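Local coordinates for protein putative fructosamine-3-kinase (Thermobifida fusca YX, PDB 3F7W) that probably acts as a kinase of the fructosamine kinase type, built on a protein-kinase-like fold, although its substrate is not established, at residues H30-E35 with V44-D49; F105-A110 with Y241-P246; A117-A122 with N135-T140. All coordinates share one frame; numbering follows the deposited sequence. Where two conformers were deposited one is given.

Interaction 1 of 3, residues H30-E35 with V44-D49. With EDO (1,2-ethanediol), chain G.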
loop_
_atom_site.group_PDB
_atom_site.type_symbol
_atom_site.label_atom_id
_atom_site.label_comp_id
_atom_site.label_asym_id
_atom_site.label_seq_id
_atom_site.Cartn_x
_atom_site.Cartn_y
_atom_site.Cartn_z
ATOM N N HIS A 30 2.672 -17.735 -3.668
ATOM C CA HIS A 30 3.979 -18.156 -3.239
ATOM C C HIS A 30 5.038 -17.162 -3.713
ATOM O O HIS A 30 4.854 -16.502 -4.743
ATOM C CB HIS A 30 4.252 -19.541 -3.814
ATOM C CG HIS A 30 3.243 -20.563 -3.384
ATOM N ND1 HIS A 30 3.441 -21.402 -2.309
ATOM C CD2 HIS A 30 2.006 -20.849 -3.858
ATOM C CE1 HIS A 30 2.379 -22.175 -2.152
ATOM N NE2 HIS A 30 1.491 -21.852 -3.072
ATOM N N LEU A 31 6.145 -17.071 -2.968
ATOM C CA LEU A 31 7.219 -16.105 -3.251
ATOM C C LEU A 31 8.517 -16.805 -3.602
ATOM O O LEU A 31 8.847 -17.885 -3.068
ATOM C CB LEU A 31 7.439 -15.200 -2.033
ATOM C CG LEU A 31 6.176 -14.598 -1.416
ATOM C CD1 LEU A 31 6.523 -13.694 -0.203
ATOM C CD2 LEU A 31 5.433 -13.836 -2.481
ATOM N N TYR A 32 9.268 -16.204 -4.519
ATOM C CA TYR A 32 10.493 -16.807 -5.013
ATOM C C TYR A 32 11.535 -15.745 -5.330
ATOM O O TYR A 32 11.191 -14.643 -5.735
ATOM C CB TYR A 32 10.251 -17.608 -6.294
ATOM C CG TYR A 32 9.201 -18.662 -6.172
ATOM C CD1 TYR A 32 7.869 -18.371 -6.445
ATOM C CD2 TYR A 32 9.529 -19.964 -5.776
ATOM C CE1 TYR A 32 6.874 -19.355 -6.305
ATOM C CE2 TYR A 32 8.552 -20.947 -5.645
ATOM C CZ TYR A 32 7.228 -20.630 -5.907
ATOM O OH TYR A 32 6.278 -21.605 -5.774
ATOM N N ARG A 33 12.792 -16.123 -5.158
ATOM C CA ARG A 33 13.930 -15.446 -5.787
ATOM C C ARG A 33 14.322 -16.245 -7.026
ATOM O O ARG A 33 14.659 -17.426 -6.937
ATOM C CB ARG A 33 15.122 -15.349 -4.843
ATOM C CG ARG A 33 16.292 -14.534 -5.385
ATOM C CD ARG A 33 17.468 -14.651 -4.437
ATOM N NE ARG A 33 18.609 -13.802 -4.780
ATOM C CZ ARG A 33 19.486 -14.050 -5.747
ATOM N NH1 ARG A 33 19.364 -15.108 -6.540
ATOM N NH2 ARG A 33 20.506 -13.216 -5.930
ATOM N N VAL A 34 14.251 -15.598 -8.185
ATOM C CA VAL A 34 14.550 -16.249 -9.472
ATOM C C VAL A 34 15.745 -15.543 -10.089
ATOM O O VAL A 34 15.737 -14.311 -10.229
ATOM C CB VAL A 34 13.333 -16.181 -10.444
ATOM C CG1 VAL A 34 13.716 -16.767 -11.809
ATOM C CG2 VAL A 34 12.145 -16.933 -9.841
ATOM N N GLU A 35 16.750 -16.317 -10.483
ATOM C CA GLU A 35 17.969 -15.758 -11.037
ATOM C C GLU A 35 18.063 -16.075 -12.514
ATOM O O GLU A 35 17.914 -17.229 -12.941
ATOM C CB GLU A 35 19.190 -16.296 -10.295
ATOM C CG GLU A 35 20.475 -15.534 -10.609
ATOM C CD GLU A 35 21.661 -15.993 -9.762
ATOM O OE1 GLU A 35 21.557 -15.936 -8.521
ATOM O OE2 GLU A 35 22.695 -16.405 -10.343
ATOM N N VAL A 44 9.625 -12.888 -7.483
ATOM C CA VAL A 44 8.501 -13.433 -8.260
ATOM C C VAL A 44 7.408 -13.903 -7.291
ATOM O O VAL A 44 7.695 -14.648 -6.327
ATOM C CB VAL A 44 8.973 -14.573 -9.179
ATOM C CG1 VAL A 44 7.820 -15.206 -9.950
ATOM C CG2 VAL A 44 10.123 -14.079 -10.155
ATOM N N LYS A 45 6.191 -13.413 -7.522
ATOM C CA LYS A 45 4.978 -13.919 -6.871
ATOM C C LYS A 45 4.280 -14.807 -7.881
ATOM O O LYS A 45 4.225 -14.492 -9.088
ATOM C CB LYS A 45 4.013 -12.811 -6.485
ATOM C CG LYS A 45 4.537 -11.803 -5.542
ATOM C CD LYS A 45 3.536 -10.701 -5.300
ATOM C CE LYS A 45 4.114 -9.653 -4.346
ATOM N NZ LYS A 45 3.045 -8.704 -3.922
ATOM N N ALA A 46 3.736 -15.908 -7.405
ATOM C CA ALA A 46 3.059 -16.843 -8.307
ATOM C C ALA A 46 1.949 -17.575 -7.574
ATOM O O ALA A 46 2.154 -18.115 -6.497
ATOM C CB ALA A 46 4.051 -17.854 -8.896
ATOM N N LEU A 47 0.778 -17.609 -8.197
ATOM C CA LEU A 47 -0.275 -18.500 -7.786
ATOM C C LEU A 47 0.091 -19.915 -8.238
ATOM O O LEU A 47 0.777 -20.080 -9.235
ATOM C CB LEU A 47 -1.575 -18.096 -8.457
ATOM C CG LEU A 47 -2.165 -16.812 -7.908
ATOM C CD1 LEU A 47 -3.169 -16.223 -8.905
ATOM C CD2 LEU A 47 -2.803 -17.184 -6.605
ATOM N N PRO A 48 -0.343 -20.927 -7.498
ATOM C CA PRO A 48 -0.031 -22.283 -7.973
ATOM C C PRO A 48 -0.694 -22.535 -9.332
ATOM O O PRO A 48 -1.754 -21.974 -9.613
ATOM C CB PRO A 48 -0.624 -23.194 -6.889
ATOM C CG PRO A 48 -0.914 -22.332 -5.727
ATOM C CD PRO A 48 -1.107 -20.930 -6.244
ATOM N N ASP A 49 -0.110 -23.490 -10.035
ATOM C CA ASP A 49 -0.681 -24.034 -11.225
ATOM C C ASP A 49 -2.071 -24.568 -10.938
ATOM O O ASP A 49 -2.294 -25.336 -9.989
ATOM C CB ASP A 49 0.236 -25.120 -11.794
ATOM C CG ASP A 49 1.604 -24.569 -12.180
ATOM O OD1 ASP A 49 2.341 -24.125 -11.268
ATOM O OD2 ASP A 49 1.935 -24.567 -13.384
HETATM C C1 EDO G . -0.226 -10.528 -5.096
HETATM O O1 EDO G . 0.237 -9.862 -3.914
HETATM C C2 EDO G . -1.240 -9.645 -5.749
HETATM O O2 EDO G . -0.498 -8.541 -6.206
#

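Interaction 2 of 3, residues F105-A110 with Y241-P246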
loop_
_atom_site.group_PDB
_atom_site.type_symbol
_atom_site.label_atom_id
_atom_site.label_comp_id
_atom_site.label_asym_id
_atom_site.label_seq_id
_atom_site.Cartn_x
_atom_site.Cartn_y
_atom_site.Cartn_z
ATOM N N PHE A 105 14.812 8.795 1.434
ATOM C CA PHE A 105 13.504 8.156 1.234
ATOM C C PHE A 105 12.368 9.171 1.346
ATOM O O PHE A 105 11.405 9.108 0.600
ATOM C CB PHE A 105 13.340 7.017 2.219
ATOM C CG PHE A 105 12.055 6.262 2.078
ATOM C CD1 PHE A 105 11.593 5.854 0.826
ATOM C CD2 PHE A 105 11.270 5.992 3.201
ATOM C CE1 PHE A 105 10.390 5.133 0.720
ATOM C CE2 PHE A 105 10.102 5.293 3.088
ATOM C CZ PHE A 105 9.649 4.877 1.831
ATOM N N GLY A 106 12.501 10.136 2.265
ATOM C CA GLY A 106 11.539 11.236 2.376
ATOM C C GLY A 106 11.362 11.971 1.057
ATOM O O GLY A 106 10.254 12.225 0.614
ATOM N N HIS A 107 12.466 12.306 0.422
ATOM C CA HIS A 107 12.423 12.949 -0.893
ATOM C C HIS A 107 11.784 12.062 -1.974
ATOM O O HIS A 107 11.027 12.544 -2.819
ATOM C CB HIS A 107 13.835 13.335 -1.325
ATOM C CG HIS A 107 14.453 14.431 -0.502
ATOM N ND1 HIS A 107 15.807 14.706 -0.542
ATOM C CD2 HIS A 107 13.910 15.344 0.342
ATOM C CE1 HIS A 107 16.066 15.733 0.252
ATOM N NE2 HIS A 107 14.936 16.135 0.806
ATOM N N GLN A 108 12.145 10.781 -1.981
ATOM C CA GLN A 108 11.598 9.815 -2.910
ATOM C C GLN A 108 10.084 9.753 -2.819
ATOM O O GLN A 108 9.389 9.736 -3.843
ATOM C CB GLN A 108 12.163 8.411 -2.659
ATOM C CG GLN A 108 13.649 8.195 -2.950
ATOM C CD GLN A 108 14.073 6.785 -2.647
ATOM O OE1 GLN A 108 14.277 6.406 -1.463
ATOM N NE2 GLN A 108 14.119 5.947 -3.699
ATOM N N LEU A 109 9.574 9.670 -1.600
ATOM C CA LEU A 109 8.128 9.602 -1.387
ATOM C C LEU A 109 7.396 10.867 -1.814
ATOM O O LEU A 109 6.299 10.796 -2.362
ATOM C CB LEU A 109 7.814 9.332 0.100
ATOM C CG LEU A 109 7.915 7.925 0.685
ATOM C CD1 LEU A 109 7.547 8.020 2.207
ATOM C CD2 LEU A 109 7.020 6.922 -0.049
ATOM N N ALA A 110 7.966 12.033 -1.509
ATOM C CA ALA A 110 7.395 13.291 -1.945
ATOM C C ALA A 110 7.249 13.337 -3.475
ATOM O O ALA A 110 6.214 13.743 -3.978
ATOM C CB ALA A 110 8.253 14.504 -1.427
ATOM N N TYR A 241 10.621 14.729 3.749
ATOM C CA TYR A 241 9.383 14.876 2.948
ATOM C C TYR A 241 8.818 16.296 2.981
ATOM O O TYR A 241 8.523 16.913 1.937
ATOM C CB TYR A 241 8.352 13.883 3.483
ATOM C CG TYR A 241 7.075 13.829 2.703
ATOM C CD1 TYR A 241 6.059 14.780 2.913
ATOM C CD2 TYR A 241 6.865 12.832 1.759
ATOM C CE1 TYR A 241 4.868 14.737 2.190
ATOM C CE2 TYR A 241 5.659 12.780 1.021
ATOM C CZ TYR A 241 4.671 13.737 1.265
ATOM O OH TYR A 241 3.486 13.703 0.568
ATOM N N ASN A 242 8.673 16.810 4.187
ATOM C CA ASN A 242 8.135 18.158 4.422
ATOM C C ASN A 242 9.029 19.284 3.889
ATOM O O ASN A 242 8.550 20.382 3.641
ATOM C CB ASN A 242 7.799 18.343 5.919
ATOM C CG ASN A 242 6.449 17.717 6.312
ATOM O OD1 ASN A 242 5.490 17.748 5.541
ATOM N ND2 ASN A 242 6.373 17.159 7.520
ATOM N N GLU A 243 10.313 19.019 3.668
ATOM C CA GLU A 243 11.196 20.026 3.078
ATOM C C GLU A 243 10.765 20.322 1.670
ATOM O O GLU A 243 10.814 21.466 1.245
ATOM C CB GLU A 243 12.632 19.544 2.978
ATOM C CG GLU A 243 13.417 19.566 4.251
ATOM C CD GLU A 243 14.748 18.828 4.118
ATOM O OE1 GLU A 243 15.102 18.310 3.006
ATOM O OE2 GLU A 243 15.433 18.769 5.149
ATOM N N VAL A 244 10.360 19.277 0.950
ATOM C CA VAL A 244 10.134 19.353 -0.483
ATOM C C VAL A 244 8.652 19.418 -0.878
ATOM O O VAL A 244 8.325 19.968 -1.920
ATOM C CB VAL A 244 10.833 18.183 -1.235
ATOM C CG1 VAL A 244 12.348 18.183 -0.954
ATOM C CG2 VAL A 244 10.250 16.885 -0.854
ATOM N N ALA A 245 7.775 18.816 -0.075
ATOM C CA ALA A 245 6.333 18.858 -0.313
ATOM C C ALA A 245 5.611 19.018 1.018
ATOM O O ALA A 245 4.903 18.117 1.434
ATOM C CB ALA A 245 5.855 17.593 -1.039
ATOM N N PRO A 246 5.788 20.179 1.686
ATOM C CA PRO A 246 5.230 20.353 3.025
ATOM C C PRO A 246 3.762 19.966 3.116
ATOM O O PRO A 246 2.952 20.391 2.290
ATOM C CB PRO A 246 5.407 21.861 3.299
ATOM C CG PRO A 246 5.783 22.467 1.963
ATOM C CD PRO A 246 6.505 21.388 1.250
#

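Interaction 3 of 3, residues A117-A122 with N135-T140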
loop_
_atom_site.group_PDB
_atom_site.type_symbol
_atom_site.label_atom_id
_atom_site.label_comp_id
_atom_site.label_asym_id
_atom_site.label_seq_id
_atom_site.Cartn_x
_atom_site.Cartn_y
_atom_site.Cartn_z
ATOM N N ALA A 117 -2.521 12.651 -9.500
ATOM C CA ALA A 117 -3.501 11.788 -10.124
ATOM C C ALA A 117 -4.676 12.620 -10.602
ATOM O O ALA A 117 -4.945 13.692 -10.075
ATOM C CB ALA A 117 -3.948 10.729 -9.146
ATOM N N GLU A 118 -5.366 12.105 -11.608
ATOM C CA GLU A 118 -6.479 12.796 -12.225
ATOM C C GLU A 118 -7.658 12.820 -11.259
ATOM O O GLU A 118 -8.395 13.791 -11.191
ATOM C CB GLU A 118 -6.864 12.092 -13.531
ATOM C CG GLU A 118 -5.644 11.615 -14.361
ATOM C CD GLU A 118 -5.664 12.095 -15.803
ATOM O OE1 GLU A 118 -5.989 13.281 -16.038
ATOM O OE2 GLU A 118 -5.331 11.290 -16.702
ATOM N N SER A 119 -7.801 11.746 -10.483
ATOM C CA SER A 119 -8.882 11.624 -9.518
ATOM C C SER A 119 -8.433 10.724 -8.374
ATOM O O SER A 119 -7.352 10.129 -8.419
ATOM C CB SER A 119 -10.103 11.009 -10.216
ATOM O OG SER A 119 -9.881 9.622 -10.457
ATOM N N PHE A 120 -9.253 10.666 -7.334
ATOM C CA PHE A 120 -9.142 9.640 -6.317
ATOM C C PHE A 120 -9.559 8.309 -6.946
ATOM O O PHE A 120 -10.397 8.291 -7.822
ATOM C CB PHE A 120 -9.989 9.995 -5.119
ATOM C CG PHE A 120 -9.574 11.282 -4.476
ATOM C CD1 PHE A 120 -8.472 11.313 -3.632
ATOM C CD2 PHE A 120 -10.238 12.472 -4.776
ATOM C CE1 PHE A 120 -8.046 12.506 -3.064
ATOM C CE2 PHE A 120 -9.829 13.676 -4.199
ATOM C CZ PHE A 120 -8.732 13.694 -3.344
ATOM N N GLY A 121 -8.923 7.210 -6.537
ATOM C CA GLY A 121 -9.189 5.909 -7.093
ATOM C C GLY A 121 -8.225 5.568 -8.215
ATOM O O GLY A 121 -7.111 6.058 -8.252
ATOM N N ALA A 122 -8.676 4.744 -9.152
ATOM C CA ALA A 122 -7.822 4.255 -10.239
ATOM C C ALA A 122 -8.671 3.681 -11.368
ATOM O O ALA A 122 -9.873 3.500 -11.200
ATOM C CB ALA A 122 -6.803 3.222 -9.749
ATOM N N ASN A 135 -11.964 1.211 -6.395
ATOM C CA ASN A 135 -11.162 2.222 -7.038
ATOM C C ASN A 135 -11.965 3.150 -7.938
ATOM O O ASN A 135 -11.376 3.974 -8.639
ATOM C CB ASN A 135 -10.014 1.569 -7.823
ATOM C CG ASN A 135 -8.808 1.288 -6.950
ATOM O OD1 ASN A 135 -8.668 1.839 -5.852
ATOM N ND2 ASN A 135 -7.913 0.465 -7.445
ATOM N N THR A 136 -13.295 3.053 -7.890
ATOM C CA THR A 136 -14.173 3.944 -8.678
ATOM C C THR A 136 -13.678 5.372 -8.562
ATOM O O THR A 136 -13.564 5.896 -7.454
ATOM C CB THR A 136 -15.642 3.874 -8.232
ATOM O OG1 THR A 136 -16.089 2.530 -8.333
ATOM C CG2 THR A 136 -16.547 4.760 -9.123
ATOM N N PRO A 137 -13.332 5.992 -9.701
ATOM C CA PRO A 137 -12.838 7.367 -9.637
ATOM C C PRO A 137 -13.823 8.329 -9.015
ATOM O O PRO A 137 -15.023 8.248 -9.307
ATOM C CB PRO A 137 -12.568 7.707 -11.109
ATOM C CG PRO A 137 -12.331 6.403 -11.767
ATOM C CD PRO A 137 -13.237 5.437 -11.065
ATOM N N ARG A 138 -13.313 9.221 -8.177
ATOM C CA ARG A 138 -14.103 10.226 -7.474
ATOM C C ARG A 138 -13.321 11.531 -7.438
ATOM O O ARG A 138 -12.093 11.536 -7.468
ATOM C CB ARG A 138 -14.418 9.788 -6.034
ATOM C CG ARG A 138 -15.047 8.432 -5.883
ATOM C CD ARG A 138 -16.435 8.377 -6.500
ATOM N NE ARG A 138 -17.378 9.256 -5.827
ATOM C CZ ARG A 138 -18.107 8.924 -4.762
ATOM N NH1 ARG A 138 -17.990 7.736 -4.191
ATOM N NH2 ARG A 138 -18.939 9.797 -4.246
ATOM N N SER A 139 -14.038 12.641 -7.355
ATOM C CA SER A 139 -13.407 13.939 -7.482
ATOM C C SER A 139 -13.078 14.593 -6.133
ATOM O O SER A 139 -12.292 15.524 -6.087
ATOM C CB SER A 139 -14.324 14.860 -8.304
ATOM O OG SER A 139 -15.599 14.954 -7.685
ATOM N N THR A 140 -13.708 14.140 -5.051
ATOM C CA THR A 140 -13.554 14.757 -3.732
ATOM C C THR A 140 -13.190 13.696 -2.687
ATOM O O THR A 140 -13.704 12.577 -2.718
ATOM C CB THR A 140 -14.845 15.502 -3.318
ATOM O OG1 THR A 140 -15.950 14.592 -3.299
ATOM C CG2 THR A 140 -15.146 16.632 -4.296
#

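Interaction 1 of 3, residues H30-E35 with V44-D49
H30, L31 and Y32 pair with A46, K45 and V44 in the antiparallel hairpin of strands 29-36 and 41-46, part of the five-stranded sheet of the N-terminal lobe of this kinase-like fold. Backbone bonds come in two couples. The H30-A46 couple contains the straightest, H30 N to A46 O (2.9 Å, 174° at the hydrogen). In the Y32-V44 couple, Y32 N reaches V44 O at the same 2.9 Å, but less straight, 136° at the hydrogen. Between them L31 and K45 form the non-hydrogen-bonded pair, their CA atoms 4.8 Å apart.

Apolar contacts fill the face carrying H30, Y32, V34, V44 and A46. V34 CG2 meets V44 CG2 at 3.5 Å, while CE1 of the Y32 ring comes within 4.1 Å of A46 CB; V5 and V9 of helix 3-13 lie against this face. Just past strand 41-46, P48 CG meets the H30 ring near NE2, the side chains crossing at about a right angle.

On the other face L31 and K45 run side by side, L31 CD2 lying 3.8 Å from K45 CG. Beyond CG the lysine is extended (chi3 -179°), which carries NZ to salt bridges with E61 and D211, consistent with the strand lysine that pairs with a helix glutamate in protein-kinase-like folds. K45 NZ also donates to O1 of a 1,2-ethanediol, probably from the crystallisation liquor, at 3.0 Å.

Interaction 2 of 3, residues F105-A110 with Y241-P246
A close helix-to-helix seam in the C-terminal lobe brings G106, H107 and A110, on helix 99-114, against Y241, E243 and V244 at the end of helix 234-244. The CA atoms of G106 and Y241 are only 4.3 Å apart, and glycine is what permits this: a CB at G106 would run into the backbone nitrogen of Y241.

Y241 does much of the filling. Its ring is laid along the side of helix 99-114 by a first torsion that sets CG opposite the backbone nitrogen (chi1 -175°), and Y241 CE2 comes within 3.5 Å of A110 CA. A110 CB sits over one face of the ring, 4.2 Å from its centroid, a CH-pi contact. L109 CB instead meets the ring at its edge, in plane, 4.0 Å from Y241 CD2. The phenol oxygen is held by hydrogen bonds to H113 and R219, so the inner end of the tyrosine is tied as well as packed. Just where the chain leaves the helix, A245 CB adds a methyl-to-methyl contact with A110 CB at 3.9 Å.

Nearer the surface the seam turns polar. H107 NE2 donates to E243 OE1 (3.1 Å, 166° at the hydrogen), with the oxygen in the plane of the imidazole, though the ring and carboxylate planes stand 48° apart. The same ring keeps its CD2 3.5 Å from V244 CG1, crossing the valine at about a right angle. With an alanine here, the E243 carboxylate would probably lose its imidazole partner and V244 CG1 the ring it packs on. A glycine and an alanine letting two helices approach closely is a familiar feature of helix packing, here within the mainly helical lobe of a kinase-like fold.

Interaction 3 of 3, residues A117-A122 with N135-T140
F120 O is gripped from opposite faces of its carbonyl plane, by R138 N across the contact (3.1 Å) and by S119 OG from the preceding residue (3.0 Å). F120 N returns a bond to R138 O at 3.0 Å, so F120 and R138 form a single antiparallel beta bridge, a hydrogen-bonded pair. It draws together the chain on the two sides of the small hairpin of strands 126-128 and 131-133.

The serine hydroxyl reaches the carbonyl because OG lies between the backbone nitrogen and carbonyl carbon (chi1 73°), a position that also sets S119 OG 3.4 Å from P137 CB. The F120 ring turns its edge to the other segment, with S139 C in its plane and S139 O 3.6 Å from F120 CE2. W141, at the start of helix 141-159, meets the same ring. R138 sends its guanidinium the other way, to a salt bridge with E147 on that helix.

Closer to the hairpin, G121 adopts backbone angles (phi 95°, psi -152°) that call for glycine, and a CB would collide with N135 O. The N135 amide is fixed by R149 at OD1 and by the carbonyl of W124 at ND2, and N135 ND2 passes 3.8 Å from A122 CB. The final bond runs from A122 N to N135 O, 2.9 Å long, in the carbonyl plane and on a lone pair.

In the fold
The three contacts illustrate the bilobal plan of a kinase-like fold. Interaction 1 comes first along the chain and belongs to the N-terminal sheet; interactions 2 and 3 lie in the mainly helical C-terminal lobe, their centres about 33 Å and 32 Å from the centre of interaction 1. Those two are closer, with centres 23 Å and nearest atoms about 10 Å apart, yet do not touch. Interaction 3 falls within the long span of chain that interaction 2 brings together: helix 99-114 supplies one side of the helix seam and then leads into the 117-122 segment. A short-range bridge thus sits within a long-range closure, while K45 probably ties the N-terminal sheet to the second lobe through D211.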